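Local coordinates for protein amine Dehydrogenase (PDB 1JMX) that carries two covalently bound c-type hemes and probably passes electrons through them, as the alpha subunit of a quinohemoprotein amine dehydrogenase, at residues Ala168-Lys172 with Ala173-Ala177; Val242-Asp246 with Ala247-Gln251. All blocks are in the same frame, centred on the assembly; numbering follows the deposited sequence.

Contact 1 (Ala168-Lys172 with Ala173-Ala177); sequences AEWQK and ARPKA
Glu169 and Ala173 are joined through the backbone: Ala173 N gives its hydrogen to Glu169 O at 3.2 Å, an i to i+4 bond near the end of helix 165-173. Arg174 is the first residue with non-helical backbone angles, which marks where the chain leaves the helix. Next comes Trp170, whose indole carries most of the contact. With CG anti to the backbone N (chi1 179°), the ring swings forward along the chain and lies beside the departing segment. Arg174 CA stands over one face, 4.2 Å from the centroid of the six-membered ring and only 12° off its normal, a CH-pi contact. The aliphatic start of the arginine follows the same face, with CB 4.1 Å from Trp170 CE2. Farther along the ring, Trp170 CH2 meets Pro175 CD at 3.7 Å, so the proline ring adds a second apolar contact at the far end of the indole. Replacing Trp170 by an alanine would probably open a gap beneath Arg174 and Pro175, leaving the arginine chain freer to turn. Gln171 adds its CG, 3.7 Å from Arg174 NH2; this is a van der Waals contact, made where the arginine chain bends back at chi3. Beyond the segments, Trp170 NE1 is hydrogen-bonded to Asn234 O, and the indole meets the Tyr236 ring with the planes about 80° apart, both partners lying between barrel strands 223-233 and 237-244. Trp170 also touches Ala71 and Pro72, while Arg174 NH1 makes a weak hydrogen bond to Asp66 O of helix 54-67, so this helix end lies between the helical region and the barrel.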
loop_
_atom_site.group_PDB
_atom_site.type_symbol
_atom_site.label_atom_id
_atom_site.label_comp_id
_atom_site.label_asym_id
_atom_site.label_seq_id
_atom_site.Cartn_x
_atom_site.Cartn_y
_atom_site.Cartn_z
ATOM N N ALA A 168 -26.588 19.460 -8.532
ATOM C CA ALA A 168 -27.364 20.487 -9.222
ATOM C C ALA A 168 -27.869 21.530 -8.229
ATOM O O ALA A 168 -27.746 22.740 -8.461
ATOM C CB ALA A 168 -28.544 19.844 -9.962
ATOM N N GLU A 169 -28.415 21.047 -7.113
ATOM C CA GLU A 169 -28.949 21.902 -6.060
ATOM C C GLU A 169 -27.869 22.581 -5.248
ATOM O O GLU A 169 -28.131 23.572 -4.562
ATOM C CB GLU A 169 -29.888 21.108 -5.162
ATOM C CG GLU A 169 -31.245 20.895 -5.813
ATOM C CD GLU A 169 -32.146 19.945 -5.047
ATOM O OE1 GLU A 169 -32.631 18.963 -5.668
ATOM O OE2 GLU A 169 -32.388 20.189 -3.837
ATOM N N TRP A 170 -26.660 22.035 -5.303
ATOM C CA TRP A 170 -25.553 22.637 -4.596
ATOM C C TRP A 170 -25.005 23.816 -5.410
ATOM O O TRP A 170 -24.648 24.847 -4.847
ATOM C CB TRP A 170 -24.445 21.625 -4.323
ATOM C CG TRP A 170 -23.317 22.271 -3.622
ATOM C CD1 TRP A 170 -22.078 22.517 -4.121
ATOM C CD2 TRP A 170 -23.349 22.849 -2.314
ATOM N NE1 TRP A 170 -21.336 23.219 -3.209
ATOM C CE2 TRP A 170 -22.091 23.437 -2.090
ATOM C CE3 TRP A 170 -24.324 22.930 -1.311
ATOM C CZ2 TRP A 170 -21.775 24.101 -0.902
ATOM C CZ3 TRP A 170 -24.012 23.590 -0.127
ATOM C CH2 TRP A 170 -22.746 24.168 0.066
ATOM N N GLN A 171 -24.945 23.657 -6.733
ATOM C CA GLN A 171 -24.454 24.710 -7.615
ATOM C C GLN A 171 -25.287 25.989 -7.503
ATOM O O GLN A 171 -24.798 27.082 -7.787
ATOM C CB GLN A 171 -24.460 24.240 -9.072
ATOM C CG GLN A 171 -23.429 23.182 -9.389
ATOM C CD GLN A 171 -23.379 22.850 -10.871
ATOM O OE1 GLN A 171 -22.615 23.462 -11.634
ATOM N NE2 GLN A 171 -24.201 21.883 -11.290
ATOM N N LYS A 172 -26.556 25.841 -7.131
ATOM C CA LYS A 172 -27.443 26.987 -6.978
ATOM C C LYS A 172 -27.446 27.536 -5.552
ATOM O O LYS A 172 -27.443 28.756 -5.356
ATOM C CB LYS A 172 -28.872 26.631 -7.404
ATOM C CG LYS A 172 -29.055 26.404 -8.912
ATOM C CD LYS A 172 -29.269 27.703 -9.714
ATOM C CE LYS A 172 -28.034 28.616 -9.760
ATOM N NZ LYS A 172 -28.142 29.814 -8.845
ATOM N N ALA A 173 -27.412 26.641 -4.566
ATOM C CA ALA A 173 -27.433 27.040 -3.163
ATOM C C ALA A 173 -26.065 27.265 -2.531
ATOM O O ALA A 173 -25.986 27.536 -1.340
ATOM C CB ALA A 173 -28.229 26.023 -2.341
ATOM N N ARG A 174 -24.997 27.177 -3.318
ATOM C CA ARG A 174 -23.626 27.361 -2.824
ATOM C C ARG A 174 -23.350 28.772 -2.299
ATOM O O ARG A 174 -23.376 29.742 -3.064
ATOM C CB ARG A 174 -22.638 27.053 -3.947
ATOM C CG ARG A 174 -21.185 27.220 -3.579
ATOM C CD ARG A 174 -20.318 27.194 -4.826
ATOM N NE ARG A 174 -20.746 26.125 -5.722
ATOM C CZ ARG A 174 -20.165 25.827 -6.878
ATOM N NH1 ARG A 174 -19.114 26.515 -7.314
ATOM N NH2 ARG A 174 -20.624 24.803 -7.582
ATOM N N PRO A 175 -23.020 28.901 -0.997
ATOM C CA PRO A 175 -22.735 30.211 -0.391
ATOM C C PRO A 175 -21.396 30.809 -0.826
ATOM O O PRO A 175 -20.505 30.097 -1.295
ATOM C CB PRO A 175 -22.723 29.892 1.103
ATOM C CG PRO A 175 -22.140 28.506 1.125
ATOM C CD PRO A 175 -22.907 27.826 0.007
ATOM N N LYS A 176 -21.248 32.118 -0.652
ATOM C CA LYS A 176 -19.999 32.790 -1.014
ATOM C C LYS A 176 -19.048 32.773 0.184
ATOM O O LYS A 176 -19.432 32.366 1.285
ATOM C CB LYS A 176 -20.277 34.226 -1.497
ATOM C CG LYS A 176 -19.032 35.024 -1.911
ATOM C CD LYS A 176 -19.372 36.346 -2.609
ATOM C CE LYS A 176 -20.390 37.166 -1.828
ATOM N NZ LYS A 176 -20.415 38.596 -2.248
ATOM N N ALA A 177 -17.798 33.169 -0.048
ATOM C CA ALA A 177 -16.779 33.199 0.994
ATOM C C ALA A 177 -16.988 34.358 1.959
ATOM O O ALA A 177 -16.357 34.417 3.013
ATOM C CB ALA A 177 -15.387 33.281 0.358
#

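Contact 2 (Val242-Asp246 with Ala247-Gln251); sequences VKVGD and ANLRQ
Val244 and Ala247 close a tight beta hairpin, its two-residue connection a type II' turn, between adjacent strands of the eight-stranded antiparallel barrel. Gly245 takes the first corner with a positive phi of 77°, a value that glycine adopts readily. Val244 N bonds to Ala247 O at 2.9 Å, whereas the return bond from Ala247 N to Val244 O is weak. Two residues further from the turn, Val242 and Leu249 form a second hydrogen-bonded pair, with Val242 N 2.8 Å from Leu249 O.

The side chains divide between two faces. On the one carrying Val242, Val244 and Leu249, both valines hold CG1 anti to the backbone N (chi1 near 180° in each), which places CG2 anti to the carbonyl carbon. In Val244 this branch reaches diagonally to Leu249 CD1, a loose apolar contact at 4.2 Å; Phe224 of strand 223-233 lies against both residues. The corresponding branch of Val242 touches the end of Gln251, with CG2 3.7 Å from NE2. That amide is held through OE1, which is hydrogen-bonded to Trp238 NE1, so the valine methyl packs on a group fixed by another partner.

On the other face, Lys243 and Asn248 oppose each other as a non-hydrogen-bonded pair. The lysine starts anti to the backbone N, bends at chi2 (78°) and is extended thereafter, so its methylenes run beside Asn248, with CD 3.7 Å from Asn248 CG. Its ammonium reaches forward to the turn, where NZ makes a weak hydrogen bond to Asp246 O at 3.0 Å. The backbone of the same residue adds a CA-H...O contact: Lys243 CA lies 3.4 Å from Ala247 O.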
loop_
_atom_site.group_PDB
_atom_site.type_symbol
_atom_site.label_atom_id
_atom_site.label_comp_id
_atom_site.label_asym_id
_atom_site.label_seq_id
_atom_site.Cartn_x
_atom_site.Cartn_y
_atom_site.Cartn_z
ATOM N N VAL A 242 -2.052 26.687 9.491
ATOM C CA VAL A 242 -1.827 27.552 10.629
ATOM C C VAL A 242 -0.607 27.125 11.417
ATOM O O VAL A 242 -0.546 26.015 11.949
ATOM C CB VAL A 242 -3.055 27.569 11.561
ATOM C CG1 VAL A 242 -2.792 28.454 12.760
ATOM C CG2 VAL A 242 -4.282 28.062 10.799
ATOM N N LYS A 243 0.365 28.026 11.467
ATOM C CA LYS A 243 1.605 27.812 12.187
ATOM C C LYS A 243 1.353 28.025 13.683
ATOM O O LYS A 243 1.282 29.172 14.154
ATOM C CB LYS A 243 2.650 28.811 11.680
ATOM C CG LYS A 243 4.014 28.697 12.328
ATOM C CD LYS A 243 4.796 27.544 11.749
ATOM C CE LYS A 243 6.152 27.400 12.421
ATOM N NZ LYS A 243 6.815 26.120 12.003
ATOM N N VAL A 244 1.136 26.922 14.408
ATOM C CA VAL A 244 0.901 26.967 15.854
ATOM C C VAL A 244 2.180 26.516 16.554
ATOM O O VAL A 244 2.502 25.321 16.599
ATOM C CB VAL A 244 -0.275 26.058 16.288
ATOM C CG1 VAL A 244 -0.479 26.153 17.803
ATOM C CG2 VAL A 244 -1.550 26.455 15.563
ATOM N N GLY A 245 2.908 27.488 17.092
ATOM C CA GLY A 245 4.163 27.193 17.756
ATOM C C GLY A 245 5.248 26.925 16.727
ATOM O O GLY A 245 5.529 27.770 15.867
ATOM N N ASP A 246 5.820 25.725 16.782
ATOM C CA ASP A 246 6.887 25.321 15.868
ATOM C C ASP A 246 6.374 24.379 14.777
ATOM O O ASP A 246 7.156 23.876 13.962
ATOM C CB ASP A 246 8.007 24.617 16.649
ATOM C CG ASP A 246 8.616 25.502 17.735
ATOM O OD1 ASP A 246 9.691 26.101 17.485
ATOM O OD2 ASP A 246 8.023 25.599 18.836
ATOM N N ALA A 247 5.062 24.171 14.733
ATOM C CA ALA A 247 4.495 23.265 13.745
ATOM C C ALA A 247 3.436 23.888 12.854
ATOM O O ALA A 247 2.628 24.710 13.296
ATOM C CB ALA A 247 3.919 22.031 14.446
ATOM N N ASN A 248 3.477 23.521 11.579
ATOM C CA ASN A 248 2.479 23.983 10.634
ATOM C C ASN A 248 1.379 22.949 10.675
ATOM O O ASN A 248 1.640 21.755 10.546
ATOM C CB ASN A 248 3.051 24.058 9.220
ATOM C CG ASN A 248 3.678 25.401 8.927
ATOM O OD1 ASN A 248 3.010 26.324 8.434
ATOM N ND2 ASN A 248 4.964 25.534 9.250
ATOM N N LEU A 249 0.154 23.402 10.907
ATOM C CA LEU A 249 -0.977 22.500 10.961
ATOM C C LEU A 249 -1.925 22.760 9.800
ATOM O O LEU A 249 -2.255 23.904 9.510
ATOM C CB LEU A 249 -1.741 22.671 12.273
ATOM C CG LEU A 249 -0.985 22.559 13.600
ATOM C CD1 LEU A 249 -1.992 22.414 14.723
ATOM C CD2 LEU A 249 -0.051 21.370 13.602
ATOM N N ARG A 250 -2.293 21.695 9.099
ATOM C CA ARG A 250 -3.236 21.769 7.997
ATOM C C ARG A 250 -4.640 21.662 8.599
ATOM O O ARG A 250 -4.855 20.948 9.577
ATOM C CB ARG A 250 -3.021 20.594 7.044
ATOM C CG ARG A 250 -2.332 20.917 5.729
ATOM C CD ARG A 250 -0.917 21.473 5.908
ATOM N NE ARG A 250 -0.155 21.440 4.650
ATOM C CZ ARG A 250 1.047 21.992 4.459
ATOM N NH1 ARG A 250 1.662 22.652 5.443
ATOM N NH2 ARG A 250 1.669 21.835 3.288
ATOM N N GLN A 251 -5.592 22.376 8.016
ATOM C CA GLN A 251 -6.969 22.348 8.474
ATOM C C GLN A 251 -7.818 21.861 7.316
ATOM O O GLN A 251 -7.822 22.469 6.251
ATOM C CB GLN A 251 -7.454 23.751 8.856
ATOM C CG GLN A 251 -6.668 24.444 9.951
ATOM C CD GLN A 251 -7.272 25.777 10.334
ATOM O OE1 GLN A 251 -7.703 26.547 9.474
ATOM N NE2 GLN A 251 -7.320 26.052 11.628
#

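In the fold
Contacts 1 and 2 occur in series along the chain, and they do not touch: their centres are 30 Å apart and their nearest atoms about 13 Å. Strand 237-244 relates them. The connection just before it, holding Asn234 and Tyr236, receives the indole of contact 1, while its far end runs into the turn of contact 2. Thus 168-177 meets the barrel at the connection between two of its strands, whereas 242-251 is part of the barrel wall. Contact 1 is a surface contact 25 Å from the chain centre; contact 2, at 16 Å, is partly buried. Both lie away from the two heme sites, so each is structural packing.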